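Local coordinates for protein phosphatase Slingshot homolog 2 (Homo sapiens, PDB 2NT2) that dephosphorylates and activates the actin-depolymerizing factor cofilin through its protein phosphatase catalytic domain, thereby regulating actin filament dynamics, at residues A[34-39]-A[96-101]; A[72-77]-A[84-89]; A[102-107]-A[133-138]. The protein carries 1 engineered substitution. All coordinates share one frame; numbering follows the deposited sequence.

Contact 1 of 3, residues A[34-39]-A[96-101]; sequences LNVTRE and ASTVIA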
# COMPACT_ATOMS: atom_id res chain seq x y z
N LEU A 34 -2.23 6.83 -0.83
CA LEU A 34 -3.01 5.68 -1.25
C LEU A 34 -3.78 5.11 -0.05
O LEU A 34 -3.23 4.45 0.83
CB LEU A 34 -2.11 4.62 -1.87
CG LEU A 34 -2.80 3.42 -2.51
CD1 LEU A 34 -3.97 3.86 -3.38
CD2 LEU A 34 -1.79 2.61 -3.32
N ASN A 35 -5.06 5.44 -0.04
CA ASN A 35 -6.00 5.04 0.99
C ASN A 35 -6.78 3.80 0.55
O ASN A 35 -7.75 3.92 -0.20
CB ASN A 35 -6.95 6.21 1.26
CG ASN A 35 -7.89 5.94 2.41
OD1 ASN A 35 -8.04 4.80 2.84
ND2 ASN A 35 -8.52 7.01 2.90
N VAL A 36 -6.33 2.64 1.00
CA VAL A 36 -6.88 1.35 0.63
C VAL A 36 -8.01 0.93 1.56
O VAL A 36 -7.99 -0.15 2.15
CB VAL A 36 -5.78 0.26 0.65
CG1 VAL A 36 -6.24 -0.96 -0.14
CG2 VAL A 36 -4.48 0.80 0.09
N THR A 37 -9.00 1.81 1.73
CA THR A 37 -10.13 1.54 2.60
C THR A 37 -11.42 2.07 1.97
O THR A 37 -11.38 2.94 1.10
CB THR A 37 -10.02 2.17 4.00
OG1 THR A 37 -10.53 3.52 3.96
CG2 THR A 37 -8.60 2.24 4.52
N ARG A 38 -12.54 1.54 2.45
CA ARG A 38 -13.86 2.08 2.17
C ARG A 38 -14.30 3.03 3.29
O ARG A 38 -14.96 4.03 3.01
CB ARG A 38 -14.89 0.96 2.01
CG ARG A 38 -16.32 1.49 1.88
CD ARG A 38 -16.77 1.49 0.43
NE ARG A 38 -17.12 2.82 -0.04
CZ ARG A 38 -17.22 3.20 -1.30
NH1 ARG A 38 -17.00 2.34 -2.28
NH2 ARG A 38 -17.53 4.45 -1.59
N GLU A 39 -13.94 2.68 4.51
CA GLU A 39 -14.44 3.29 5.73
C GLU A 39 -13.59 4.40 6.31
O GLU A 39 -14.00 5.15 7.21
CB GLU A 39 -14.62 2.17 6.78
CG GLU A 39 -13.32 1.72 7.44
CD GLU A 39 -12.62 0.60 6.71
OE1 GLU A 39 -11.88 -0.17 7.36
OE2 GLU A 39 -12.78 0.46 5.48
N ALA A 96 -0.77 -3.56 3.53
CA ALA A 96 0.43 -4.40 3.44
C ALA A 96 0.45 -5.20 2.14
O ALA A 96 1.45 -5.20 1.43
CB ALA A 96 0.58 -5.31 4.64
N SER A 97 -0.67 -5.86 1.85
CA SER A 97 -0.81 -6.67 0.66
C SER A 97 -0.53 -5.86 -0.60
O SER A 97 0.21 -6.29 -1.48
CB SER A 97 -2.23 -7.26 0.57
OG SER A 97 -2.66 -7.73 1.83
N THR A 98 -1.15 -4.68 -0.67
CA THR A 98 -0.95 -3.79 -1.81
C THR A 98 0.52 -3.46 -2.00
O THR A 98 1.05 -3.52 -3.11
CB THR A 98 -1.73 -2.47 -1.63
OG1 THR A 98 -3.13 -2.76 -1.57
CG2 THR A 98 -1.51 -1.56 -2.82
N VAL A 99 1.19 -3.13 -0.90
CA VAL A 99 2.61 -2.81 -0.96
C VAL A 99 3.43 -4.01 -1.43
O VAL A 99 4.36 -3.88 -2.22
CB VAL A 99 3.14 -2.33 0.40
CG1 VAL A 99 4.66 -2.33 0.40
CG2 VAL A 99 2.62 -0.94 0.74
N ILE A 100 3.07 -5.20 -0.96
CA ILE A 100 3.82 -6.39 -1.37
C ILE A 100 3.69 -6.61 -2.88
O ILE A 100 4.68 -6.91 -3.55
CB ILE A 100 3.37 -7.65 -0.61
CG1 ILE A 100 3.77 -7.69 0.86
CG2 ILE A 100 3.90 -8.89 -1.33
CD1 ILE A 100 2.73 -8.25 1.80
N ALA A 101 2.48 -6.46 -3.40
CA ALA A 101 2.19 -6.61 -4.81
C ALA A 101 2.96 -5.60 -5.65
O ALA A 101 3.48 -5.94 -6.71
CB ALA A 101 0.70 -6.46 -5.07

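Contact 2 of 3, residues A[72-77]-A[84-89]; sequences KFISKA and CLVHSK. Engineered in segment 84-89: Ser-88 (natural residue Cys). With SO4 (sulfate ion), chain D.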
# COMPACT_ATOMS: atom_id res chain seq x y z
N LYS A 72 -0.20 2.21 -10.67
CA LYS A 72 -0.27 3.46 -11.43
C LYS A 72 -0.02 4.68 -10.54
O LYS A 72 0.77 5.56 -10.86
CB LYS A 72 -1.63 3.58 -12.10
CG LYS A 72 -1.63 4.28 -13.45
CD LYS A 72 -2.37 5.61 -13.41
CE LYS A 72 -1.58 6.74 -14.04
NZ LYS A 72 -0.34 7.06 -13.27
N PHE A 73 -0.73 4.72 -9.42
CA PHE A 73 -0.65 5.84 -8.50
C PHE A 73 0.73 5.95 -7.86
O PHE A 73 1.33 7.03 -7.87
CB PHE A 73 -1.73 5.72 -7.43
CG PHE A 73 -1.89 6.98 -6.59
CD1 PHE A 73 -2.42 8.12 -7.15
CD2 PHE A 73 -1.50 7.00 -5.26
CE1 PHE A 73 -2.57 9.27 -6.40
CE2 PHE A 73 -1.64 8.15 -4.51
CZ PHE A 73 -2.18 9.29 -5.08
N ILE A 74 1.20 4.84 -7.30
CA ILE A 74 2.47 4.82 -6.59
C ILE A 74 3.62 5.16 -7.54
O ILE A 74 4.57 5.84 -7.16
CB ILE A 74 2.76 3.44 -5.96
CG1 ILE A 74 1.74 2.98 -4.92
CG2 ILE A 74 4.17 3.42 -5.37
CD1 ILE A 74 1.95 1.55 -4.47
N SER A 75 3.52 4.64 -8.76
CA SER A 75 4.46 4.95 -9.83
C SER A 75 4.40 6.45 -10.13
O SER A 75 5.42 7.09 -10.41
CB SER A 75 4.13 4.12 -11.07
OG SER A 75 4.13 4.90 -12.26
N LYS A 76 3.20 7.00 -10.05
CA LYS A 76 2.99 8.43 -10.21
C LYS A 76 3.76 9.23 -9.16
O LYS A 76 4.41 10.22 -9.48
CB LYS A 76 1.49 8.74 -10.13
CG LYS A 76 1.15 10.22 -10.16
CD LYS A 76 -0.36 10.41 -10.15
CE LYS A 76 -0.76 11.74 -10.79
NZ LYS A 76 -2.24 11.87 -10.88
N ALA A 77 3.72 8.78 -7.91
CA ALA A 77 4.41 9.50 -6.84
C ALA A 77 5.89 9.65 -7.16
O ALA A 77 6.41 10.75 -7.24
CB ALA A 77 4.20 8.81 -5.51
N CYS A 84 4.85 8.38 -1.20
CA CYS A 84 3.47 7.92 -1.10
C CYS A 84 3.25 7.14 0.19
O CYS A 84 4.05 6.28 0.55
CB CYS A 84 3.13 7.06 -2.32
SG CYS A 84 1.44 6.42 -2.40
N LEU A 85 2.16 7.46 0.89
CA LEU A 85 1.74 6.67 2.04
C LEU A 85 0.69 5.65 1.63
O LEU A 85 -0.43 5.98 1.24
CB LEU A 85 1.20 7.56 3.16
CG LEU A 85 0.43 6.84 4.28
CD1 LEU A 85 1.37 5.95 5.08
CD2 LEU A 85 -0.28 7.84 5.17
N VAL A 86 1.04 4.36 1.72
CA VAL A 86 -0.01 3.35 1.55
C VAL A 86 -0.56 2.98 2.92
O VAL A 86 0.18 2.49 3.76
CB VAL A 86 0.46 2.09 0.83
CG1 VAL A 86 -0.77 1.33 0.32
CG2 VAL A 86 1.40 2.41 -0.32
N HIS A 87 -1.85 3.26 3.13
CA HIS A 87 -2.45 3.00 4.44
C HIS A 87 -3.82 2.35 4.32
O HIS A 87 -4.50 2.44 3.30
CB HIS A 87 -2.51 4.27 5.28
CG HIS A 87 -3.60 5.24 4.95
ND1 HIS A 87 -4.81 5.24 5.61
CD2 HIS A 87 -3.68 6.24 4.05
CE1 HIS A 87 -5.58 6.19 5.13
NE2 HIS A 87 -4.92 6.82 4.18
N SER A 88 -4.18 1.67 5.40
CA SER A 88 -5.50 1.10 5.61
C SER A 88 -6.05 1.60 6.94
O SER A 88 -5.75 2.73 7.34
CB SER A 88 -5.44 -0.43 5.57
OG SER A 88 -4.41 -0.93 6.40
N LYS A 89 -6.81 0.78 7.64
CA LYS A 89 -7.14 1.12 9.03
C LYS A 89 -5.99 0.74 9.95
O LYS A 89 -5.52 1.56 10.73
CB LYS A 89 -8.44 0.45 9.47
CG LYS A 89 -8.60 0.30 10.97
CD LYS A 89 -10.02 0.57 11.42
CE LYS A 89 -10.11 0.64 12.94
NZ LYS A 89 -11.16 1.59 13.39
S SO4 D . -6.31 -3.22 7.55
O1 SO4 D . -6.85 -2.00 8.13
O2 SO4 D . -6.61 -4.38 8.40
O3 SO4 D . -6.90 -3.45 6.23
O4 SO4 D . -4.85 -3.09 7.42

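Contact 3 of 3, residues A[102-107]-A[133-138]; sequences YAMKEY and RQLEEY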
# COMPACT_ATOMS: atom_id res chain seq x y z
N TYR A 102 3.01 -4.35 -5.20
CA TYR A 102 3.73 -3.34 -5.97
C TYR A 102 5.21 -3.73 -6.13
O TYR A 102 5.77 -3.62 -7.21
CB TYR A 102 3.61 -1.97 -5.32
CG TYR A 102 4.51 -0.92 -5.95
CD1 TYR A 102 4.17 -0.34 -7.17
CD2 TYR A 102 5.68 -0.52 -5.34
CE1 TYR A 102 4.98 0.61 -7.76
CE2 TYR A 102 6.50 0.44 -5.92
CZ TYR A 102 6.14 1.00 -7.12
OH TYR A 102 6.96 1.95 -7.70
N ALA A 103 5.82 -4.19 -5.04
CA ALA A 103 7.22 -4.60 -5.04
C ALA A 103 7.47 -5.77 -5.98
O ALA A 103 8.46 -5.81 -6.71
CB ALA A 103 7.68 -4.93 -3.63
N MET A 104 6.56 -6.74 -5.99
CA MET A 104 6.64 -7.86 -6.94
C MET A 104 6.66 -7.33 -8.37
O MET A 104 7.53 -7.64 -9.17
CB MET A 104 5.44 -8.79 -6.77
CG MET A 104 5.47 -9.70 -5.57
SD MET A 104 3.88 -10.47 -5.21
CE MET A 104 3.68 -11.54 -6.62
N LYS A 105 5.66 -6.50 -8.67
CA LYS A 105 5.55 -5.91 -9.99
C LYS A 105 6.74 -5.02 -10.33
O LYS A 105 7.38 -5.18 -11.36
CB LYS A 105 4.26 -5.09 -10.09
CG LYS A 105 3.97 -4.63 -11.52
CD LYS A 105 2.47 -4.51 -11.78
CE LYS A 105 2.22 -3.58 -12.96
NZ LYS A 105 3.01 -3.99 -14.16
N GLU A 106 7.02 -4.07 -9.44
CA GLU A 106 8.01 -3.02 -9.68
C GLU A 106 9.42 -3.56 -9.78
O GLU A 106 10.14 -3.25 -10.74
CB GLU A 106 7.91 -1.96 -8.58
CG GLU A 106 8.88 -0.80 -8.68
CD GLU A 106 8.79 -0.02 -9.97
OE1 GLU A 106 7.78 0.66 -10.24
OE2 GLU A 106 9.76 -0.08 -10.75
N TYR A 107 9.87 -4.34 -8.79
CA TYR A 107 11.27 -4.78 -8.83
C TYR A 107 11.39 -6.23 -9.29
O TYR A 107 12.49 -6.77 -9.35
CB TYR A 107 11.94 -4.57 -7.46
CG TYR A 107 11.75 -3.14 -6.96
CD1 TYR A 107 11.10 -2.89 -5.76
CD2 TYR A 107 12.21 -2.05 -7.69
CE1 TYR A 107 10.92 -1.60 -5.31
CE2 TYR A 107 12.04 -0.76 -7.25
CZ TYR A 107 11.39 -0.53 -6.04
OH TYR A 107 11.21 0.75 -5.59
N ARG A 133 -3.91 -15.54 -0.73
CA ARG A 133 -4.20 -16.35 -1.92
C ARG A 133 -4.02 -15.51 -3.18
O ARG A 133 -3.49 -15.98 -4.19
CB ARG A 133 -5.62 -16.90 -1.84
CG ARG A 133 -5.82 -18.23 -2.55
CD ARG A 133 -6.80 -18.10 -3.70
NE ARG A 133 -7.94 -19.00 -3.58
CZ ARG A 133 -8.08 -20.17 -4.20
NH1 ARG A 133 -7.13 -20.61 -5.01
NH2 ARG A 133 -9.17 -20.89 -4.01
N GLN A 134 -4.47 -14.26 -3.12
CA GLN A 134 -4.46 -13.40 -4.29
C GLN A 134 -3.06 -12.96 -4.69
O GLN A 134 -2.78 -12.81 -5.88
CB GLN A 134 -5.35 -12.17 -4.04
CG GLN A 134 -6.83 -12.47 -4.18
CD GLN A 134 -7.70 -11.51 -3.40
OE1 GLN A 134 -7.70 -10.30 -3.65
NE2 GLN A 134 -8.46 -12.06 -2.47
N LEU A 135 -2.19 -12.76 -3.72
CA LEU A 135 -0.80 -12.41 -3.99
C LEU A 135 -0.07 -13.55 -4.70
O LEU A 135 0.71 -13.31 -5.61
CB LEU A 135 -0.07 -12.02 -2.70
CG LEU A 135 -0.41 -10.63 -2.14
CD1 LEU A 135 0.03 -10.53 -0.68
CD2 LEU A 135 0.21 -9.52 -2.96
N GLU A 136 -0.38 -14.78 -4.28
CA GLU A 136 0.08 -15.98 -4.96
C GLU A 136 -0.44 -16.01 -6.40
O GLU A 136 0.29 -16.37 -7.32
CB GLU A 136 -0.42 -17.23 -4.25
CG GLU A 136 0.32 -17.64 -3.00
CD GLU A 136 -0.41 -18.74 -2.24
OE1 GLU A 136 -1.24 -19.44 -2.87
OE2 GLU A 136 -0.16 -18.87 -1.02
N GLU A 137 -1.71 -15.64 -6.57
CA GLU A 137 -2.23 -15.54 -7.93
C GLU A 137 -1.42 -14.49 -8.71
O GLU A 137 -0.93 -14.77 -9.80
CB GLU A 137 -3.71 -15.18 -7.95
CG GLU A 137 -4.33 -15.24 -9.33
CD GLU A 137 -5.84 -15.23 -9.35
OE1 GLU A 137 -6.41 -15.17 -10.47
OE2 GLU A 137 -6.46 -15.27 -8.26
N TYR A 138 -1.31 -13.31 -8.12
CA TYR A 138 -0.65 -12.16 -8.74
C TYR A 138 0.72 -12.58 -9.28
O TYR A 138 1.06 -12.30 -10.43
CB TYR A 138 -0.50 -11.03 -7.73
CG TYR A 138 -0.11 -9.69 -8.28
CD1 TYR A 138 -0.79 -9.13 -9.35
CD2 TYR A 138 0.95 -8.97 -7.73
CE1 TYR A 138 -0.45 -7.90 -9.87
CE2 TYR A 138 1.30 -7.73 -8.24
CZ TYR A 138 0.60 -7.20 -9.31
OH TYR A 138 0.94 -5.97 -9.82

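Contact 1 of 3, residues A[34-39]-A[96-101]
Thr-98 is the one side chain of helix segment 96-101 that meets segment 34-39, and it touches two residues there, Leu-34 and Val-36. The contacts are van der Waals ones, with no hydrogen bond from one segment to the other. Val-36 CG1 lies 3.9 Å from Thr-98 OG1, while Val-36 CG2 stands 4.2 Å from the same oxygen; the two side chains run past each other in opposite senses. The other branch, Thr-98 CG2, meets Leu-34 CD2 at 4.2 Å, methyl against methyl.

The threonine hydroxyl turns back along its own helix. With OG1 anti to the carbonyl carbon (chi1 -63°), it is hydrogen-bonded to Arg-94 O. Trp-67 and Thr-70 of helix 67-79 also touch the Thr-98 side chain. This is the core of the dual-specificity phosphatase domain, where the end of strand 30-35, next to the central strand 83-87, faces the helix that follows the phosphate-binding loop. The side chain of Val-36 is about 5 Å from that of Ser-88, the engineered active-site residue.

Val-36 centres an inverse gamma turn, closed by a weak bond of 3.1 Å from Thr-37 N to Asn-35 O. Further on, Glu-39 OE1 forms a salt bridge with Arg-94 NH2.

Contact 2 of 3, residues A[72-77]-A[84-89]
Ser-88 OG is gripped by three partners: the backbone N of Gly-91 and the hydroxyl of Ser-95 are both hydrogen-bonded to it, and it donates to sulfate O4. That last distance, 2.4 Å from Ser-88 OG to O4, is so short that its exact value is doubtful. OG sits between the backbone N and the carbonyl carbon (chi1 49°), on the sulfate side. Lys-89 N adds a weak bond of 2.8 Å to sulfate O1, and Met-90 N, Val-92 N, Ser-93 N and Arg-94 NE also bind the ion. Just before the serine, His-87 ND1 reaches Ser-88 O at 3.2 Å, with the oxygen close to the imidazole plane and an N-H...O angle of 159°, a bond that would limit rotation of the ring.

At the other end of the strand, Cys-84 plugs into helix 67-79. Its CB rests 3.8 Å from Ala-77 CB. Its sulfur, anti to the backbone N, approaches the Phe-73 ring obliquely, 4.1 Å from CE2, as a sulfur-aromatic contact. Ile-74 adds two contacts: its CG1 is 4.3 Å from Cys-84 SG and its extended end brings CD1 to 4.3 Å from Val-86 CG2. Segments 72-77 and 84-87 run roughly antiparallel, their axes at 151°.

Strand 83-87, with helix 67-79 packed on it, runs straight into the HCX5R phosphate-binding loop, the signature motif of protein-tyrosine phosphatases; here Ser-88 is an engineered substitute for the nucleophilic cysteine, which forms the phosphocysteine intermediate, and the sulfate probably marks the place of a substrate phosphate.

Contact 3 of 3, residues A[102-107]-A[133-138]
Met-104 reaches across from helix 94-107 to Tyr-138 and Leu-135 of helix 129-143. From CB the chain heads for the other helix and stays extended through CG, with Leu-111 and Ala-114 of helix 111-121 packed against this side chain. SD then arrives at the edge of the Tyr-138 ring, 4.1 Å from its CD2, a Met-aromatic contact in which the sulfur lies 80° off the ring normal. The same sulfur is 4.4 Å from Leu-135 CD2. A bend at the last torsion (chi3 67°) swings the methyl CE in to 3.6 Å from Leu-135 O and 3.9 Å from Tyr-138 CD2, against backbone and ring at once.

Segments 102-107 and 133-138 run almost parallel, and their axes approach to 11.1 Å, so long side chains bridge the distance. They belong to the helical layer that, in this dual-specificity phosphatase fold, also includes helices 67-79 and 111-121; the contact is plain packing away from the active site.

Tyr-138 answers from the other side. With CG anti to the backbone N (chi1 -168°), its phenol extends to Lys-105 and crosses that side chain at about a right angle, though the model is too tight here for exact distances to be trusted. Lys-105 also makes a cation-pi contact with Tyr-71, while the Tyr-138 ring meets Trp-67 edge-to-face. A serine in place of Tyr-138 removes the ring, which would probably leave the Met-104 sulfur and methyl and the Trp-67 ring without this aromatic partner and open a gap between the helices.

Overall arrangement
After the two N-terminal strands and two short helices, strand 30-35 and the turn beyond it form the opening side of contact 1. Before that contact closes, helix 67-79 turns back into strand 83-87 and completes contact 2, a short loop held wholly within the longer one. Strands 30-35 and 83-87 are neighbours in the sheet, joined by backbone bonds such as Leu-34 N to Leu-85 O. The phosphate-binding loop then leads into helix 94-107, whose first half closes contact 1. Its second half opens contact 3, which follows in series and closes only after helix 111-121, on helix 129-143. Ile-74 against Tyr-102 joins contacts 2 and 3 directly.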